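ArCE4A (Arthrobacter sp. AW19M34-1, PDB 5LFZ) probably removes N-acetyl groups from polysaccharide substrates, as a metal-dependent deacetylase of carbohydrate esterase family 4. Local coordinates at residues Tyr130-Asp142 with Gly206-Arg218. Sequence-based numbering, arbitrary orientation.
Sequences YDRLIPYPLVLWD and GTDFKPAKAYDHR
A two-stranded parallel sheet joins Leu138-Val139 to Ala214-Tyr215, and so links the last ordered stretch of this CE4 deacetylase to the segment that follows helix 128-131. Leu138 pairs with Ala214, and Val139 with Tyr215. Leu138 N donates to Lys213 O at 2.6 Å, and Tyr215 N returns a bond to Leu138 O at 2.8 Å. Leu140 N continues the ladder to Tyr215 O at 2.7 Å. Before the strand, the type II turn Lys210-Lys213 presents Ala212 N to Tyr136 O at 3.1 Å. A water bridges Asp131 OD2 and Ala212 O, while His126 also holds the Asp131 carboxylate.

Pro137 CB packs over one face of Phe209, 3.8 Å from the ring centroid, a CH-pi contact, and touches Tyr215 CE1 at 3.9 Å. Val139 CG2 meets the edge of the Phe209 ring, 3.7 Å from Phe209 CZ. Phe209 CG is anti to the backbone N (chi1 -167°), which carries the ring up against Pro137 CB. Phe209 CD1 in turn sits over the centre of the Tyr215 ring, and Lys210 N binds Tyr215 OH in a nearly straight bond. An alanine in place of Phe209 would probably leave Pro137 CB and Val139 CG2 without their aromatic partner and uncover a face of Tyr215. On the face of Leu138 and Ala214, away from Val139 and Tyr215, Ala214 CB packs 3.6 Å from CD2 of Leu140, the residue after the strand.

Four backbone bonds and apolar packing make the contact, and no salt bridge crosses it. The hold on 206-218 therefore probably depends little on charge, and the tyrosine hydroxyl helps fix the turn beside the strand.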
loop_
_atom_site.group_PDB
_atom_site.type_symbol
_atom_site.label_atom_id
_atom_site.label_comp_id
_atom_site.label_asym_id
_atom_site.label_seq_id
_atom_site.Cartn_x
_atom_site.Cartn_y
_atom_site.Cartn_z
ATOM N N TYR A 130 8.266 18.314 -6.783
ATOM C CA TYR A 130 8.675 17.501 -5.642
ATOM C C TYR A 130 8.944 16.064 -6.066
ATOM O O TYR A 130 9.900 15.439 -5.609
ATOM C CB TYR A 130 7.601 17.520 -4.545
ATOM C CG TYR A 130 7.097 18.900 -4.207
ATOM C CD1 TYR A 130 7.816 19.735 -3.362
ATOM C CD2 TYR A 130 5.899 19.367 -4.730
ATOM C CE1 TYR A 130 7.364 20.999 -3.055
ATOM C CE2 TYR A 130 5.436 20.631 -4.426
ATOM C CZ TYR A 130 6.170 21.440 -3.587
ATOM O OH TYR A 130 5.714 22.699 -3.279
ATOM N N ASP A 131 8.097 15.550 -6.952
ATOM C CA ASP A 131 8.129 14.138 -7.326
ATOM C C ASP A 131 9.445 13.756 -7.988
ATOM O O ASP A 131 9.894 12.616 -7.887
ATOM C CB ASP A 131 6.958 13.806 -8.254
ATOM C CG ASP A 131 5.614 14.174 -7.652
ATOM O OD1 ASP A 131 5.562 14.431 -6.433
ATOM O OD2 ASP A 131 4.612 14.203 -8.396
ATOM N N ARG A 132 10.071 14.723 -8.649
ATOM C CA ARG A 132 11.330 14.484 -9.346
ATOM C C ARG A 132 12.440 14.048 -8.384
ATOM O O ARG A 132 13.461 13.499 -8.805
ATOM C CB ARG A 132 11.753 15.741 -10.106
ATOM C CG ARG A 132 12.242 16.852 -9.204
ATOM C CD ARG A 132 12.144 18.203 -9.878
ATOM N NE ARG A 132 12.665 19.256 -9.014
ATOM C CZ ARG A 132 13.926 19.672 -9.040
ATOM N NH1 ARG A 132 14.779 19.128 -9.893
ATOM N NH2 ARG A 132 14.331 20.633 -8.219
ATOM N N LEU A 133 12.230 14.286 -7.093
ATOM C CA LEU A 133 13.202 13.923 -6.067
ATOM C C LEU A 133 12.976 12.516 -5.519
ATOM O O LEU A 133 13.760 12.023 -4.709
ATOM C CB LEU A 133 13.155 14.930 -4.919
ATOM C CG LEU A 133 13.459 16.380 -5.285
ATOM C CD1 LEU A 133 13.395 17.263 -4.047
ATOM C CD2 LEU A 133 14.824 16.469 -5.957
ATOM N N ILE A 134 11.904 11.873 -5.957
ATOM C CA ILE A 134 11.548 10.559 -5.433
ATOM C C ILE A 134 11.963 9.472 -6.416
ATOM O O ILE A 134 11.523 9.462 -7.565
ATOM C CB ILE A 134 10.044 10.483 -5.134
ATOM C CG1 ILE A 134 9.702 11.453 -3.999
ATOM C CG2 ILE A 134 9.630 9.068 -4.757
ATOM C CD1 ILE A 134 8.266 11.847 -3.956
ATOM N N PRO A 135 12.817 8.544 -5.959
ATOM C CA PRO A 135 13.471 7.562 -6.828
ATOM C C PRO A 135 12.579 6.376 -7.193
ATOM O O PRO A 135 13.071 5.395 -7.749
ATOM C CB PRO A 135 14.661 7.105 -5.985
ATOM C CG PRO A 135 14.159 7.191 -4.585
ATOM C CD PRO A 135 13.202 8.368 -4.547
ATOM N N TYR A 136 11.289 6.479 -6.879
ATOM C CA TYR A 136 10.323 5.405 -7.103
ATOM C C TYR A 136 9.078 5.952 -7.791
ATOM O O TYR A 136 8.789 7.141 -7.690
ATOM C CB TYR A 136 9.919 4.742 -5.772
ATOM C CG TYR A 136 11.076 4.415 -4.855
ATOM C CD1 TYR A 136 12.077 3.547 -5.261
ATOM C CD2 TYR A 136 11.168 4.972 -3.581
ATOM C CE1 TYR A 136 13.139 3.244 -4.439
ATOM C CE2 TYR A 136 12.236 4.669 -2.742
ATOM C CZ TYR A 136 13.218 3.802 -3.181
ATOM O OH TYR A 136 14.304 3.480 -2.388
ATOM N N PRO A 137 8.333 5.088 -8.499
ATOM C CA PRO A 137 7.015 5.532 -8.952
ATOM C C PRO A 137 6.159 5.956 -7.762
ATOM O O PRO A 137 6.250 5.343 -6.698
ATOM C CB PRO A 137 6.429 4.288 -9.627
ATOM C CG PRO A 137 7.627 3.445 -9.987
ATOM C CD PRO A 137 8.620 3.700 -8.899
ATOM N N LEU A 138 5.362 7.001 -7.937
ATOM C CA LEU A 138 4.412 7.403 -6.913
ATOM C C LEU A 138 3.096 6.666 -7.139
ATOM O O LEU A 138 2.490 6.768 -8.205
ATOM C CB LEU A 138 4.195 8.921 -6.918
ATOM C CG LEU A 138 5.330 9.793 -6.375
ATOM C CD1 LEU A 138 6.478 9.922 -7.372
ATOM C CD2 LEU A 138 4.806 11.164 -5.993
ATOM N N VAL A 139 2.656 5.918 -6.138
ATOM C CA VAL A 139 1.450 5.123 -6.289
ATOM C C VAL A 139 0.315 5.689 -5.444
ATOM O O VAL A 139 0.373 5.676 -4.215
ATOM C CB VAL A 139 1.698 3.652 -5.914
ATOM C CG1 VAL A 139 0.423 2.834 -6.077
ATOM C CG2 VAL A 139 2.846 3.082 -6.757
ATOM N N LEU A 140 -0.701 6.211 -6.118
ATOM C CA LEU A 140 -1.894 6.703 -5.437
ATOM C C LEU A 140 -2.943 5.602 -5.435
ATOM O O LEU A 140 -2.628 4.451 -5.131
ATOM C CB LEU A 140 -2.423 7.977 -6.101
ATOM C CG LEU A 140 -1.603 9.262 -5.901
ATOM C CD1 LEU A 140 -1.211 9.452 -4.444
ATOM C CD2 LEU A 140 -0.374 9.280 -6.777
ATOM N N TRP A 141 -4.181 5.950 -5.780
ATOM C CA TRP A 141 -5.306 5.021 -5.691
ATOM C C TRP A 141 -6.507 5.546 -6.472
ATOM O O TRP A 141 -6.606 6.744 -6.737
ATOM C CB TRP A 141 -5.711 4.804 -4.226
ATOM C CG TRP A 141 -6.138 6.083 -3.552
ATOM C CD1 TRP A 141 -7.404 6.614 -3.511
ATOM C CD2 TRP A 141 -5.299 6.994 -2.839
ATOM N NE1 TRP A 141 -7.397 7.800 -2.817
ATOM C CE2 TRP A 141 -6.115 8.056 -2.393
ATOM C CE3 TRP A 141 -3.933 7.015 -2.530
ATOM C CZ2 TRP A 141 -5.612 9.121 -1.647
ATOM C CZ3 TRP A 141 -3.435 8.075 -1.795
ATOM C CH2 TRP A 141 -4.271 9.114 -1.361
ATOM N N ASP A 142 -7.437 4.665 -6.819
ATOM C CA ASP A 142 -8.661 5.133 -7.456
ATOM C C ASP A 142 -9.876 4.823 -6.587
ATOM O O ASP A 142 -10.953 5.364 -6.812
ATOM C CB ASP A 142 -8.817 4.534 -8.859
ATOM C CG ASP A 142 -9.015 3.037 -8.841
ATOM O OD1 ASP A 142 -8.438 2.371 -7.962
ATOM O OD2 ASP A 142 -9.746 2.523 -9.716
ATOM N N GLY A 206 4.580 -4.905 -16.935
ATOM C CA GLY A 206 4.450 -4.815 -18.377
ATOM C C GLY A 206 4.174 -3.406 -18.868
ATOM O O GLY A 206 4.444 -3.083 -20.023
ATOM N N THR A 207 3.634 -2.566 -17.991
ATOM C CA THR A 207 3.333 -1.183 -18.346
ATOM C C THR A 207 4.532 -0.280 -18.087
ATOM O O THR A 207 5.509 -0.699 -17.467
ATOM C CB THR A 207 2.127 -0.646 -17.560
ATOM O OG1 THR A 207 2.496 -0.462 -16.188
ATOM C CG2 THR A 207 0.956 -1.615 -17.649
ATOM N N ASP A 208 4.454 0.962 -18.559
ATOM C CA ASP A 208 5.541 1.914 -18.369
ATOM C C ASP A 208 5.437 2.570 -16.995
ATOM O O ASP A 208 4.844 3.634 -16.836
ATOM C CB ASP A 208 5.539 2.970 -19.471
ATOM C CG ASP A 208 6.876 3.662 -19.608
ATOM O OD1 ASP A 208 7.899 3.042 -19.250
ATOM O OD2 ASP A 208 6.908 4.818 -20.077
ATOM N N PHE A 209 6.048 1.913 -16.016
ATOM C CA PHE A 209 5.911 2.239 -14.603
ATOM C C PHE A 209 7.207 2.841 -14.074
ATOM O O PHE A 209 8.096 2.114 -13.639
ATOM C CB PHE A 209 5.548 0.965 -13.847
ATOM C CG PHE A 209 5.073 1.190 -12.449
ATOM C CD1 PHE A 209 4.104 2.138 -12.168
ATOM C CD2 PHE A 209 5.573 0.421 -11.415
ATOM C CE1 PHE A 209 3.665 2.331 -10.875
ATOM C CE2 PHE A 209 5.139 0.606 -10.123
ATOM C CZ PHE A 209 4.177 1.560 -9.851
ATOM N N LYS A 210 7.324 4.166 -14.109
ATOM C CA LYS A 210 8.634 4.794 -13.928
ATOM C C LYS A 210 8.702 5.742 -12.722
ATOM O O LYS A 210 7.686 6.320 -12.325
ATOM C CB LYS A 210 9.021 5.524 -15.224
ATOM C CG LYS A 210 10.391 5.110 -15.752
ATOM C CD LYS A 210 10.465 5.029 -17.259
ATOM C CE LYS A 210 11.558 4.050 -17.660
ATOM N NZ LYS A 210 11.583 2.858 -16.759
ATOM N N PRO A 211 9.901 5.886 -12.121
ATOM C CA PRO A 211 10.087 6.769 -10.964
ATOM C C PRO A 211 9.692 8.216 -11.227
ATOM O O PRO A 211 9.687 8.647 -12.382
ATOM C CB PRO A 211 11.592 6.679 -10.687
ATOM C CG PRO A 211 12.022 5.408 -11.291
ATOM C CD PRO A 211 11.152 5.190 -12.480
ATOM N N ALA A 212 9.376 8.942 -10.157
ATOM C CA ALA A 212 9.045 10.365 -10.220
ATOM C C ALA A 212 7.780 10.656 -11.026
ATOM O O ALA A 212 7.547 11.792 -11.434
ATOM C CB ALA A 212 10.221 11.156 -10.787
ATOM N N LYS A 213 6.968 9.627 -11.252
ATOM C CA LYS A 213 5.663 9.783 -11.891
ATOM C C LYS A 213 4.595 9.231 -10.959
ATOM O O LYS A 213 4.874 8.335 -10.168
ATOM C CB LYS A 213 5.604 9.053 -13.232
ATOM C CG LYS A 213 6.631 9.499 -14.260
ATOM C CD LYS A 213 6.402 10.935 -14.698
ATOM C CE LYS A 213 7.051 11.189 -16.046
ATOM N NZ LYS A 213 7.121 12.636 -16.399
ATOM N N ALA A 214 3.374 9.748 -11.060
ATOM C CA ALA A 214 2.287 9.285 -10.199
ATOM C C ALA A 214 1.270 8.425 -10.954
ATOM O O ALA A 214 0.914 8.716 -12.093
ATOM C CB ALA A 214 1.594 10.471 -9.544
ATOM N N TYR A 215 0.809 7.363 -10.303
ATOM C CA TYR A 215 -0.122 6.416 -10.910
ATOM C C TYR A 215 -1.228 6.090 -9.923
ATOM O O TYR A 215 -0.950 5.833 -8.756
ATOM C CB TYR A 215 0.596 5.129 -11.313
ATOM C CG TYR A 215 1.798 5.341 -12.207
ATOM C CD1 TYR A 215 3.051 5.602 -11.668
ATOM C CD2 TYR A 215 1.683 5.262 -13.588
ATOM C CE1 TYR A 215 4.155 5.793 -12.481
ATOM C CE2 TYR A 215 2.785 5.451 -14.412
ATOM C CZ TYR A 215 4.018 5.715 -13.851
ATOM O OH TYR A 215 5.115 5.902 -14.668
ATOM N N ASP A 216 -2.477 6.084 -10.378
ATOM C CA ASP A 216 -3.580 5.777 -9.466
ATOM C C ASP A 216 -4.390 4.558 -9.915
ATOM O O ASP A 216 -5.263 4.083 -9.188
ATOM C CB ASP A 216 -4.493 6.999 -9.307
ATOM C CG ASP A 216 -5.082 7.469 -10.619
ATOM O OD1 ASP A 216 -6.048 8.266 -10.588
ATOM O OD2 ASP A 216 -4.589 7.042 -11.681
ATOM N N HIS A 217 -4.066 4.040 -11.096
ATOM C CA HIS A 217 -4.820 2.959 -11.725
ATOM C C HIS A 217 -3.933 2.327 -12.792
ATOM O O HIS A 217 -3.050 3.000 -13.318
ATOM C CB HIS A 217 -6.118 3.509 -12.333
ATOM C CG HIS A 217 -7.048 2.457 -12.852
ATOM N ND1 HIS A 217 -6.922 1.905 -14.109
ATOM C CD2 HIS A 217 -8.135 1.875 -12.293
ATOM C CE1 HIS A 217 -7.884 1.019 -14.296
ATOM N NE2 HIS A 217 -8.635 0.981 -13.209
ATOM N N ARG A 218 -4.139 1.053 -13.118
ATOM C CA ARG A 218 -3.311 0.437 -14.158
ATOM C C ARG A 218 -3.571 1.102 -15.506
ATOM O O ARG A 218 -4.720 1.264 -15.916
ATOM C CB ARG A 218 -3.555 -1.070 -14.275
ATOM C CG ARG A 218 -2.581 -1.745 -15.251
ATOM C CD ARG A 218 -3.050 -3.115 -15.716
ATOM N NE ARG A 218 -2.454 -3.487 -17.002
ATOM C CZ ARG A 218 -1.358 -4.227 -17.137
ATOM N NH1 ARG A 218 -0.730 -4.686 -16.065
ATOM N NH2 ARG A 218 -0.889 -4.509 -18.345
HETATM O O HOH W 1 5.106 13.384 -11.323
#